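Local coordinates for pyoverdine biosynthesis protein PvcB (Pseudomonas aeruginosa, PDB 4YLM) that catalyses the iron- and 2-oxoglutarate-dependent oxidation of tyrosine isonitrile in the biosynthesis of paerucumarin, at residues P33-P36 with G37-V40; E42-A45 with Q46-K49; S71-R74 with Y75-F79; R224-L227 with L228-L231. All blocks are in the same frame, centred on the assembly; numbering follows the deposited sequence.

Interaction 1: P33-P36 with G37-V40; sequences PGRP and GMHV
Arg-35 and Met-38 make the main contact, through both backbone and side chains. The backbone link is one hydrogen bond from Met-38 N to Arg-35 O, 3.2 Å long, with an N-H...O angle of 155°. The donor stands above the carbonyl plane, 43° out of it. Pro-36 and Gly-37 fill the two corners between these residues. Gly-37 has a positive phi of 79°, as is usual at the second corner of a type II turn.

The side-chain contacts gather round Met-38. Its CG lies opposite the backbone N, and the chain stays extended until it bends at chi3. This bend lays the methyl CE over one face of the Arg-35 guanidinium, 3.2 Å above the plane and displaced from the middle of the group. Met-38 CE is 3.4 Å from Arg-35 NE and also 3.7 Å from Arg-35 CB. Met-38 SD passes 3.7 Å from Gly-34 N. Nearer the backbone, Met-38 CB rests on Pro-33 CB at 3.9 Å.

The charged end of Arg-35 is held by other partners. NH2 forms a salt bridge with Glu-42 and a hydrogen bond to the backbone oxygen of Ser-54 of the second subunit. Met-38 itself is buried and packs on Phe-63. The arrangement is a type II beta turn with Pro-Gly at its corners, in the loop between strand 29-33 and helix 45-55.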
ATOM      1  N   PRO A  33      11.363   5.289  14.582  1.00 22.74           N
ATOM      2  CA  PRO A  33      12.334   4.685  13.663  1.00 22.24           C
ATOM      3  C   PRO A  33      12.723   3.251  14.017  1.00 24.80           C
ATOM      4  O   PRO A  33      12.893   2.917  15.187  1.00 25.03           O
ATOM      5  CB  PRO A  33      13.549   5.633  13.757  1.00 24.94           C
ATOM      6  CG  PRO A  33      13.345   6.428  15.038  1.00 23.20           C
ATOM      7  CD  PRO A  33      11.866   6.529  15.205  1.00 23.67           C
ATOM      8  N   GLY A  34      12.873   2.412  13.000  1.00 20.60           N
ATOM      9  CA  GLY A  34      13.260   1.031  13.213  1.00 24.93           C
ATOM     10  C   GLY A  34      14.756   0.797  13.066  1.00 23.61           C
ATOM     11  O   GLY A  34      15.229  -0.316  13.289  1.00 26.18           O
ATOM     12  N   ARG A  35      15.485   1.842  12.678  1.00 24.58           N
ATOM     13  CA  ARG A  35      16.938   1.771  12.523  1.00 27.06           C
ATOM     14  C   ARG A  35      17.583   3.037  13.039  1.00 25.11           C
ATOM     15  O   ARG A  35      17.016   4.118  12.922  1.00 25.02           O
ATOM     16  CB  ARG A  35      17.345   1.606  11.050  1.00 23.81           C
ATOM     17  CG  ARG A  35      16.895   0.304  10.391  1.00 26.01           C
ATOM     18  CD  ARG A  35      17.518   0.170   8.976  1.00 26.46           C
ATOM     19  NE  ARG A  35      17.001   1.166   8.032  1.00 25.52           N
ATOM     20  CZ  ARG A  35      16.119   0.892   7.069  1.00 25.07           C
ATOM     21  NH1 ARG A  35      15.646  -0.341   6.932  1.00 19.69           N
ATOM     22  NH2 ARG A  35      15.692   1.857   6.253  1.00 23.92           N
ATOM     23  N   PRO A  36      18.805   2.917  13.579  1.00 24.77           N
ATOM     24  CA  PRO A  36      19.540   4.111  14.001  1.00 27.90           C
ATOM     25  C   PRO A  36      19.676   5.111  12.855  1.00 27.93           C
ATOM     26  O   PRO A  36      20.051   4.719  11.750  1.00 30.25           O
ATOM     27  CB  PRO A  36      20.913   3.552  14.394  1.00 30.91           C
ATOM     28  CG  PRO A  36      20.632   2.155  14.838  1.00 32.00           C
ATOM     29  CD  PRO A  36      19.523   1.672  13.907  1.00 29.24           C
ATOM     30  N   GLY A  37      19.348   6.373  13.112  1.00 25.03           N
ATOM     31  CA  GLY A  37      19.546   7.432  12.132  1.00 28.15           C
ATOM     32  C   GLY A  37      18.503   7.512  11.020  1.00 31.35           C
ATOM     33  O   GLY A  37      18.627   8.324  10.101  1.00 26.96           O
ATOM     34  N   MET A  38      17.465   6.686  11.097  1.00 26.75           N
ATOM     35  CA  MET A  38      16.464   6.645  10.026  1.00 23.84           C
ATOM     36  C   MET A  38      15.813   8.004   9.771  1.00 25.12           C
ATOM     37  O   MET A  38      15.512   8.756  10.696  1.00 22.93           O
ATOM     38  CB  MET A  38      15.412   5.577  10.318  1.00 25.30           C
ATOM     39  CG  MET A  38      14.267   5.507   9.306  1.00 26.21           C
ATOM     40  SD  MET A  38      13.187   4.103   9.694  1.00 25.05           S
ATOM     41  CE  MET A  38      14.241   2.738   9.305  1.00 26.23           C
ATOM     42  N   HIS A  39      15.609   8.315   8.498  1.00 22.23           N
ATOM     43  CA  HIS A  39      15.053   9.598   8.069  1.00 22.97           C
ATOM     44  C   HIS A  39      13.604   9.343   7.640  1.00 22.34           C
ATOM     45  O   HIS A  39      13.290   8.244   7.206  1.00 20.42           O
ATOM     46  CB  HIS A  39      15.896  10.076   6.882  1.00 24.88           C
ATOM     47  CG  HIS A  39      15.568  11.450   6.391  1.00 24.62           C
ATOM     48  ND1 HIS A  39      14.448  11.724   5.637  1.00 26.70           N
ATOM     49  CD2 HIS A  39      16.261  12.613   6.477  1.00 24.41           C
ATOM     50  CE1 HIS A  39      14.443  13.007   5.313  1.00 28.23           C
ATOM     51  NE2 HIS A  39      15.533  13.567   5.807  1.00 26.87           N
ATOM     52  N   VAL A  40      12.714  10.327   7.763  1.00 21.79           N
ATOM     53  CA  VAL A  40      11.314  10.087   7.446  1.00 23.34           C
ATOM     54  C   VAL A  40      11.123   9.608   6.002  1.00 24.24           C
ATOM     55  O   VAL A  40      10.182   8.870   5.712  1.00 19.71           O
ATOM     56  CB  VAL A  40      10.424  11.334   7.649  1.00 28.21           C
ATOM     57  CG1 VAL A  40      10.363  11.729   9.129  1.00 24.65           C
ATOM     58  CG2 VAL A  40      10.923  12.470   6.800  1.00 31.03           C
TER

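Interaction 2: E42-A45 with Q46-K49; sequences ELPA and QWLK
This contact is the N-terminal start of helix 45-55, with Pro-44 at the N-cap position. Pro-44 O accepts the first helical bond, from Leu-48 N at 3.1 Å. The bond is fairly straight, at 164°, and the donor lies in the carbonyl plane. Trp-47 N also reaches this oxygen, but at 120° that bond is weak. The next bond of the helix runs from Lys-49 N to Ala-45 O at 2.9 Å.

The side chains before the helix fold back on its first turn. With chi1 at 176° the indole swings away from the backbone N of Trp-47 and comes to lie next to the Pro-44 ring. Pro-44 CG touches Trp-47 CB at 4.0 Å, while Pro-44 CD approaches the indole at Trp-47 CE3, 4.2 Å away. Leu-43 meets the same ring system at its edge, near the ring plane, with Leu-43 CD1 4.2 Å from Trp-47 CZ3. Leu-43 CB also makes a looser contact with Leu-48 CD1, at 4.4 Å.

The polar ends reach further out: Trp-47 NE1 makes a hydrogen bond to Asp-9 of the third subunit, and Lys-49 makes one through NZ to the backbone oxygen of Phe-79 as well as a cation-pi contact with that residue. Leu-43 and Trp-47 pack on Val-12 of strand 12-16. Trp-47 and Leu-48 pack on Leu-31 of strand 29-33, and Leu-48 also meets Tyr-75 of helix 69-79.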
ATOM      1  N   GLU A  42      12.732   7.548   4.234  1.00 20.25           N
ATOM      2  CA  GLU A  42      12.958   6.122   4.025  1.00 21.09           C
ATOM      3  C   GLU A  42      11.653   5.305   4.008  1.00 22.99           C
ATOM      4  O   GLU A  42      11.607   4.229   3.421  1.00 22.20           O
ATOM      5  CB  GLU A  42      13.964   5.584   5.055  1.00 21.01           C
ATOM      6  CG  GLU A  42      15.334   6.270   4.925  1.00 24.86           C
ATOM      7  CD  GLU A  42      16.356   5.828   5.967  1.00 22.32           C
ATOM      8  OE1 GLU A  42      16.636   4.624   6.083  1.00 27.71           O
ATOM      9  OE2 GLU A  42      16.903   6.705   6.653  1.00 28.53           O
ATOM     10  N   LEU A  43      10.594   5.822   4.624  1.00 22.21           N
ATOM     11  CA  LEU A  43       9.299   5.132   4.599  1.00 19.48           C
ATOM     12  C   LEU A  43       8.556   5.489   3.309  1.00 21.77           C
ATOM     13  O   LEU A  43       8.715   6.587   2.792  1.00 23.85           O
ATOM     14  CB  LEU A  43       8.459   5.536   5.825  1.00 20.66           C
ATOM     15  CG  LEU A  43       9.125   5.258   7.181  1.00 21.27           C
ATOM     16  CD1 LEU A  43       8.230   5.731   8.330  1.00 23.67           C
ATOM     17  CD2 LEU A  43       9.417   3.766   7.310  1.00 23.82           C
ATOM     18  N   PRO A  44       7.749   4.558   2.778  1.00 21.18           N
ATOM     19  CA  PRO A  44       7.034   4.879   1.536  1.00 23.16           C
ATOM     20  C   PRO A  44       5.837   5.791   1.781  1.00 19.73           C
ATOM     21  O   PRO A  44       4.973   5.457   2.589  1.00 20.45           O
ATOM     22  CB  PRO A  44       6.550   3.507   1.023  1.00 22.48           C
ATOM     23  CG  PRO A  44       6.902   2.486   2.085  1.00 22.40           C
ATOM     24  CD  PRO A  44       7.421   3.221   3.295  1.00 23.46           C
ATOM     25  N   ALA A  45       5.782   6.911   1.069  1.00 22.10           N
ATOM     26  CA  ALA A  45       4.687   7.874   1.196  1.00 24.79           C
ATOM     27  C   ALA A  45       3.312   7.258   0.942  1.00 25.17           C
ATOM     28  O   ALA A  45       2.329   7.656   1.580  1.00 21.07           O
ATOM     29  CB  ALA A  45       4.911   9.073   0.259  1.00 25.01           C
ATOM     30  N   GLN A  46       3.228   6.292   0.023  1.00 21.15           N
ATOM     31  CA  GLN A  46       1.931   5.668  -0.279  1.00 26.25           C
ATOM     32  C   GLN A  46       1.403   4.928   0.951  1.00 24.27           C
ATOM     33  O   GLN A  46       0.206   4.936   1.234  1.00 22.00           O
ATOM     34  CB  GLN A  46       2.037   4.703  -1.471  1.00 26.63           C
ATOM     35  CG  GLN A  46       0.690   4.179  -1.995  1.00 40.14           C
ATOM     36  CD  GLN A  46      -0.260   5.303  -2.411  1.00 45.84           C
ATOM     37  OE1 GLN A  46       0.150   6.268  -3.064  1.00 54.25           O
ATOM     38  NE2 GLN A  46      -1.529   5.195  -2.010  1.00 42.76           N
ATOM     39  N   TRP A  47       2.307   4.263   1.665  1.00 19.73           N
ATOM     40  CA  TRP A  47       1.940   3.559   2.880  1.00 19.98           C
ATOM     41  C   TRP A  47       1.502   4.547   3.980  1.00 19.16           C
ATOM     42  O   TRP A  47       0.496   4.330   4.658  1.00 19.62           O
ATOM     43  CB  TRP A  47       3.128   2.718   3.341  1.00 18.20           C
ATOM     44  CG  TRP A  47       2.933   2.001   4.624  1.00 20.02           C
ATOM     45  CD1 TRP A  47       2.138   0.907   4.849  1.00 19.68           C
ATOM     46  CD2 TRP A  47       3.584   2.288   5.865  1.00 20.73           C
ATOM     47  NE1 TRP A  47       2.267   0.501   6.152  1.00 20.65           N
ATOM     48  CE2 TRP A  47       3.136   1.339   6.800  1.00 20.72           C
ATOM     49  CE3 TRP A  47       4.513   3.253   6.272  1.00 24.49           C
ATOM     50  CZ2 TRP A  47       3.578   1.327   8.126  1.00 25.20           C
ATOM     51  CZ3 TRP A  47       4.954   3.241   7.597  1.00 22.15           C
ATOM     52  CH2 TRP A  47       4.477   2.281   8.505  1.00 19.85           C
ATOM     53  N   LEU A  48       2.258   5.625   4.153  1.00 16.96           N
ATOM     54  CA  LEU A  48       1.915   6.640   5.146  1.00 20.52           C
ATOM     55  C   LEU A  48       0.542   7.228   4.860  1.00 18.12           C
ATOM     56  O   LEU A  48      -0.235   7.466   5.769  1.00 20.64           O
ATOM     57  CB  LEU A  48       2.957   7.762   5.164  1.00 18.91           C
ATOM     58  CG  LEU A  48       4.310   7.391   5.757  1.00 24.19           C
ATOM     59  CD1 LEU A  48       5.306   8.547   5.578  1.00 23.60           C
ATOM     60  CD2 LEU A  48       4.119   7.024   7.233  1.00 20.57           C
ATOM     61  N   LYS A  49       0.249   7.463   3.586  1.00 18.40           N
ATOM     62  CA  LYS A  49      -1.035   8.033   3.181  1.00 21.31           C
ATOM     63  C   LYS A  49      -2.203   7.100   3.558  1.00 21.92           C
ATOM     64  O   LYS A  49      -3.256   7.557   4.019  1.00 19.66           O
ATOM     65  CB  LYS A  49      -1.022   8.260   1.666  1.00 27.89           C
ATOM     66  CG  LYS A  49      -1.680   9.534   1.211  1.00 37.51           C
ATOM     67  CD  LYS A  49      -1.598   9.703  -0.313  1.00 39.82           C
ATOM     68  CE  LYS A  49      -0.159   9.878  -0.800  1.00 38.02           C
ATOM     69  NZ  LYS A  49      -0.146  10.196  -2.261  1.00 32.23           N
TER

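Interaction 3: S71-R74 with Y75-F79; sequences SLTR and YCHDF
Successive turns of helix 69-79 meet here, through side chains four residues apart and the regular backbone bonds. The helix lies beside helix 45-55 and packs on strand 272-286, where Leu-72 and Cys-76 both rest on Val-277. Thr-73 and His-77 lie side by side and point the same way. Thr-73 CG2 is anti to the backbone N, which puts this methyl 3.5 Å from His-77 NE2. His-77 CD2 also comes within 3.2 Å of Thr-73 O. The hydroxyl of Thr-73 turns back and bonds to Ala-69 O.

Another pair is Leu-72 and Cys-76. Leu-72 CD1 touches Cys-76 SG at 3.9 Å.

The backbone pattern is that of an alpha helix, each N-H bonded to the oxygen four residues back. Tyr-75 N to Ser-71 O is the straightest of these bonds across the segments, at 169° and 3.0 Å. Cys-76 N to Leu-72 O measures 2.9 Å, and Asp-78 N to Arg-74 O is longer at 3.2 Å.

Arg-74 bends at chi3 and folds back toward Ser-71. One face of its guanidinium lies over Ser-71 CA, 3.6 Å from the plane. Both residues face the second subunit. Glu-191 of the second subunit forms a salt bridge with Arg-74 NE through one carboxylate oxygen and a hydrogen bond with Ser-71 OG through the other.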
ATOM      1  N   SER A  71      14.008  21.183   1.203  1.00 27.15           N
ATOM      2  CA  SER A  71      14.029  19.729   1.314  1.00 27.77           C
ATOM      3  C   SER A  71      12.629  19.204   1.638  1.00 29.62           C
ATOM      4  O   SER A  71      12.142  18.267   1.001  1.00 26.79           O
ATOM      5  CB  SER A  71      15.026  19.295   2.390  1.00 27.74           C
ATOM      6  OG  SER A  71      15.085  17.882   2.485  1.00 29.67           O
ATOM      7  N   LEU A  72      11.968  19.825   2.611  1.00 25.18           N
ATOM      8  CA  LEU A  72      10.587  19.455   2.926  1.00 26.23           C
ATOM      9  C   LEU A  72       9.708  19.559   1.693  1.00 27.57           C
ATOM     10  O   LEU A  72       8.905  18.687   1.426  1.00 25.65           O
ATOM     11  CB  LEU A  72      10.022  20.326   4.057  1.00 24.92           C
ATOM     12  CG  LEU A  72       8.546  20.163   4.442  1.00 24.11           C
ATOM     13  CD1 LEU A  72       8.216  18.734   4.874  1.00 21.31           C
ATOM     14  CD2 LEU A  72       8.184  21.156   5.550  1.00 25.54           C
ATOM     15  N   THR A  73       9.866  20.632   0.931  1.00 27.08           N
ATOM     16  CA  THR A  73       9.041  20.843  -0.250  1.00 23.37           C
ATOM     17  C   THR A  73       9.231  19.729  -1.290  1.00 24.68           C
ATOM     18  O   THR A  73       8.256  19.192  -1.810  1.00 26.96           O
ATOM     19  CB  THR A  73       9.347  22.226  -0.879  1.00 31.38           C
ATOM     20  OG1 THR A  73       9.003  23.255   0.055  1.00 27.77           O
ATOM     21  CG2 THR A  73       8.549  22.439  -2.144  1.00 31.24           C
ATOM     22  N   ARG A  74      10.477  19.394  -1.601  1.00 26.80           N
ATOM     23  CA  ARG A  74      10.740  18.326  -2.565  1.00 29.53           C
ATOM     24  C   ARG A  74      10.139  17.002  -2.081  1.00 30.74           C
ATOM     25  O   ARG A  74       9.534  16.254  -2.863  1.00 28.07           O
ATOM     26  CB  ARG A  74      12.246  18.172  -2.832  1.00 27.87           C
ATOM     27  CG  ARG A  74      12.879  19.361  -3.573  1.00 27.04           C
ATOM     28  CD  ARG A  74      14.325  19.076  -3.977  1.00 31.63           C
ATOM     29  NE  ARG A  74      15.194  18.848  -2.828  1.00 31.24           N
ATOM     30  CZ  ARG A  74      15.875  19.804  -2.202  1.00 36.36           C
ATOM     31  NH1 ARG A  74      15.796  21.060  -2.623  1.00 33.46           N
ATOM     32  NH2 ARG A  74      16.640  19.502  -1.161  1.00 31.41           N
ATOM     33  N   TYR A  75      10.294  16.717  -0.790  1.00 27.25           N
ATOM     34  CA  TYR A  75       9.690  15.519  -0.224  1.00 26.79           C
ATOM     35  C   TYR A  75       8.190  15.512  -0.443  1.00 26.32           C
ATOM     36  O   TYR A  75       7.618  14.488  -0.831  1.00 24.04           O
ATOM     37  CB  TYR A  75       9.980  15.383   1.270  1.00 28.73           C
ATOM     38  CG  TYR A  75       9.165  14.280   1.911  1.00 26.99           C
ATOM     39  CD1 TYR A  75       9.607  12.961   1.886  1.00 24.53           C
ATOM     40  CD2 TYR A  75       7.946  14.555   2.523  1.00 24.18           C
ATOM     41  CE1 TYR A  75       8.861  11.950   2.463  1.00 25.82           C
ATOM     42  CE2 TYR A  75       7.196  13.550   3.098  1.00 25.18           C
ATOM     43  CZ  TYR A  75       7.657  12.246   3.061  1.00 29.01           C
ATOM     44  OH  TYR A  75       6.911  11.232   3.628  1.00 29.39           O
ATOM     45  N   CYS A  76       7.542  16.647  -0.183  1.00 23.56           N
ATOM     46  CA  CYS A  76       6.086  16.704  -0.296  1.00 22.97           C
ATOM     47  C   CYS A  76       5.603  16.568  -1.731  1.00 25.41           C
ATOM     48  O   CYS A  76       4.519  16.025  -1.962  1.00 23.09           O
ATOM     49  CB  CYS A  76       5.511  17.972   0.343  1.00 26.86           C
ATOM     50  SG  CYS A  76       5.589  17.951   2.149  1.00 23.79           S
ATOM     51  N   HIS A  77       6.400  17.051  -2.689  1.00 24.93           N
ATOM     52  CA  HIS A  77       6.061  16.881  -4.105  1.00 25.60           C
ATOM     53  C   HIS A  77       6.107  15.397  -4.498  1.00 27.69           C
ATOM     54  O   HIS A  77       5.382  14.967  -5.399  1.00 26.86           O
ATOM     55  CB  HIS A  77       6.994  17.698  -5.015  1.00 26.43           C
ATOM     56  CG  HIS A  77       6.693  19.167  -5.040  1.00 30.22           C
ATOM     57  ND1 HIS A  77       5.472  19.670  -5.430  1.00 28.13           N
ATOM     58  CD2 HIS A  77       7.466  20.241  -4.742  1.00 30.09           C
ATOM     59  CE1 HIS A  77       5.499  20.991  -5.364  1.00 30.28           C
ATOM     60  NE2 HIS A  77       6.698  21.362  -4.946  1.00 31.84           N
ATOM     61  N   ASP A  78       6.976  14.619  -3.846  1.00 26.44           N
ATOM     62  CA  ASP A  78       6.992  13.171  -4.076  1.00 26.94           C
ATOM     63  C   ASP A  78       5.822  12.512  -3.352  1.00 25.69           C
ATOM     64  O   ASP A  78       5.232  11.556  -3.836  1.00 24.01           O
ATOM     65  CB  ASP A  78       8.299  12.536  -3.585  1.00 26.54           C
ATOM     66  CG  ASP A  78       8.430  11.073  -4.011  1.00 31.34           C
ATOM     67  OD1 ASP A  78       8.370  10.812  -5.229  1.00 28.09           O
ATOM     68  OD2 ASP A  78       8.573  10.182  -3.140  1.00 28.99           O
ATOM     69  N   PHE A  79       5.519  13.017  -2.160  1.00 25.94           N
ATOM     70  CA  PHE A  79       4.450  12.476  -1.320  1.00 25.02           C
ATOM     71  C   PHE A  79       3.074  12.488  -2.002  1.00 25.06           C
ATOM     72  O   PHE A  79       2.306  11.512  -1.929  1.00 26.51           O
ATOM     73  CB  PHE A  79       4.398  13.280  -0.018  1.00 24.93           C
ATOM     74  CG  PHE A  79       3.368  12.795   0.958  1.00 27.90           C
ATOM     75  CD1 PHE A  79       3.718  11.915   1.975  1.00 29.34           C
ATOM     76  CD2 PHE A  79       2.055  13.225   0.866  1.00 25.56           C
ATOM     77  CE1 PHE A  79       2.755  11.470   2.886  1.00 29.82           C
ATOM     78  CE2 PHE A  79       1.090  12.790   1.771  1.00 28.86           C
ATOM     79  CZ  PHE A  79       1.443  11.909   2.778  1.00 28.63           C
TER

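Interaction 4: R224-L227 with L228-L231; sequences RGEL and LASL
Leu-227 and Leu-231 pair in the first turns of alpha helix 224-235. They lie side by side and point the same way. Leu-227 CD1 and Leu-231 CD1 are 3.6 Å apart, and both side chains pack on Trp-161 of helix 155-163.

Four backbone carbonyls in the segment 224-227 are satisfied in the alpha-helical way. Arg-224 O accepts from Leu-228 N at 3.1 Å, almost straight at 174°. Gly-225 O accepts from Ala-229 N, and Glu-226 O from Ser-230 N. Leu-227 O takes Leu-231 N at 2.9 Å and 167°.

Arg-224 is extended from CG to NE, and Leu-228 CD1 touches Arg-224 NE at 4.1 Å. The far end of this arginine bonds through NH1 to the backbone oxygen of Phe-214.

Ser-230 OG sits between its own backbone N and carbonyl carbon (chi1 62°), facing the preceding turn. Trp-161 NE1 forms a hydrogen bond with this buried hydroxyl. Two backbone oxygens compete for the hydroxyl's single proton, and the choice is not settled: Ser-230 OG lies 2.9 Å from Glu-226 O and 2.9 Å from Leu-227 O.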
ATOM      1  N   ARG A 224     -29.641  26.979  19.527  1.00 51.64           N
ATOM      2  CA  ARG A 224     -28.244  27.288  19.234  1.00 50.63           C
ATOM      3  C   ARG A 224     -27.336  26.915  20.399  1.00 50.57           C
ATOM      4  O   ARG A 224     -26.303  26.267  20.220  1.00 44.83           O
ATOM      5  CB  ARG A 224     -28.067  28.773  18.917  1.00 50.13           C
ATOM      6  CG  ARG A 224     -26.603  29.202  18.820  1.00 46.13           C
ATOM      7  CD  ARG A 224     -26.449  30.719  18.891  1.00 55.08           C
ATOM      8  NE  ARG A 224     -25.052  31.131  18.757  1.00 56.52           N
ATOM      9  CZ  ARG A 224     -24.460  31.381  17.593  1.00 51.39           C
ATOM     10  NH1 ARG A 224     -25.144  31.258  16.459  1.00 51.50           N
ATOM     11  NH2 ARG A 224     -23.188  31.747  17.561  1.00 46.08           N
ATOM     12  N   GLY A 225     -27.720  27.341  21.595  1.00 42.20           N
ATOM     13  CA  GLY A 225     -26.924  27.087  22.780  1.00 39.62           C
ATOM     14  C   GLY A 225     -26.659  25.609  23.002  1.00 44.58           C
ATOM     15  O   GLY A 225     -25.569  25.222  23.421  1.00 46.53           O
ATOM     16  N   GLU A 226     -27.653  24.776  22.710  1.00 42.32           N
ATOM     17  CA  GLU A 226     -27.528  23.347  22.953  1.00 42.62           C
ATOM     18  C   GLU A 226     -26.727  22.642  21.855  1.00 42.80           C
ATOM     19  O   GLU A 226     -26.048  21.649  22.112  1.00 41.21           O
ATOM     20  CB  GLU A 226     -28.901  22.694  23.104  1.00 45.84           C
ATOM     21  CG  GLU A 226     -28.827  21.209  23.460  1.00 47.16           C
ATOM     22  CD  GLU A 226     -27.850  20.924  24.601  1.00 59.97           C
ATOM     23  OE1 GLU A 226     -27.767  21.743  25.547  1.00 62.26           O
ATOM     24  OE2 GLU A 226     -27.157  19.882  24.548  1.00 63.13           O
ATOM     25  N   LEU A 227     -26.830  23.148  20.631  1.00 39.01           N
ATOM     26  CA  LEU A 227     -26.038  22.627  19.533  1.00 40.64           C
ATOM     27  C   LEU A 227     -24.571  22.784  19.896  1.00 41.77           C
ATOM     28  O   LEU A 227     -23.806  21.813  19.880  1.00 38.01           O
ATOM     29  CB  LEU A 227     -26.349  23.384  18.240  1.00 41.03           C
ATOM     30  CG  LEU A 227     -25.506  23.011  17.015  1.00 42.43           C
ATOM     31  CD1 LEU A 227     -25.763  21.559  16.608  1.00 36.54           C
ATOM     32  CD2 LEU A 227     -25.775  23.957  15.849  1.00 35.50           C
ATOM     33  N   LEU A 228     -24.189  24.010  20.251  1.00 36.21           N
ATOM     34  CA  LEU A 228     -22.797  24.315  20.560  1.00 39.36           C
ATOM     35  C   LEU A 228     -22.273  23.528  21.750  1.00 40.35           C
ATOM     36  O   LEU A 228     -21.141  23.047  21.730  1.00 34.62           O
ATOM     37  CB  LEU A 228     -22.597  25.812  20.802  1.00 39.43           C
ATOM     38  CG  LEU A 228     -22.896  26.748  19.630  1.00 46.16           C
ATOM     39  CD1 LEU A 228     -22.424  28.166  19.966  1.00 44.39           C
ATOM     40  CD2 LEU A 228     -22.236  26.249  18.348  1.00 44.36           C
ATOM     41  N   ALA A 229     -23.091  23.408  22.791  1.00 38.26           N
ATOM     42  CA  ALA A 229     -22.670  22.723  24.004  1.00 39.18           C
ATOM     43  C   ALA A 229     -22.413  21.238  23.738  1.00 33.46           C
ATOM     44  O   ALA A 229     -21.459  20.669  24.254  1.00 34.17           O
ATOM     45  CB  ALA A 229     -23.717  22.883  25.099  1.00 36.18           C
ATOM     46  N   SER A 230     -23.294  20.628  22.960  1.00 32.67           N
ATOM     47  CA  SER A 230     -23.248  19.200  22.713  1.00 36.59           C
ATOM     48  C   SER A 230     -22.114  18.873  21.745  1.00 34.18           C
ATOM     49  O   SER A 230     -21.406  17.899  21.934  1.00 32.93           O
ATOM     50  CB  SER A 230     -24.581  18.711  22.155  1.00 34.42           C
ATOM     51  OG  SER A 230     -24.867  19.330  20.914  1.00 37.14           O
ATOM     52  N   LEU A 231     -21.947  19.700  20.719  1.00 31.81           N
ATOM     53  CA  LEU A 231     -20.829  19.541  19.801  1.00 34.59           C
ATOM     54  C   LEU A 231     -19.514  19.647  20.560  1.00 36.28           C
ATOM     55  O   LEU A 231     -18.625  18.802  20.397  1.00 30.43           O
ATOM     56  CB  LEU A 231     -20.912  20.559  18.663  1.00 28.75           C
ATOM     57  CG  LEU A 231     -21.877  20.158  17.543  1.00 32.61           C
ATOM     58  CD1 LEU A 231     -22.203  21.348  16.634  1.00 31.64           C
ATOM     59  CD2 LEU A 231     -21.318  18.983  16.731  1.00 33.25           C
TER

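How the interactions relate
Along the chain the interactions come in the order 1, 2, 3, 4, all within the range of the TauD/TfdA dioxygenase family. Interactions 1 to 3 cluster on one side of the chain's centre. The turn of interaction 1 leads into the helix start of interaction 2, their centres about 14 Å apart, and they touch through a salt bridge. Interaction 2 lies about 12 Å, centre to centre, from interaction 3, and helices 45-55 and 69-79 touch there. All three also contact the second subunit, so this side of the fold contributes to the assembly. Interaction 4 is on the other side of the centre, about 39 to 45 Å away between centres, and touches no other chain. All four lie away from the iron-binding residues.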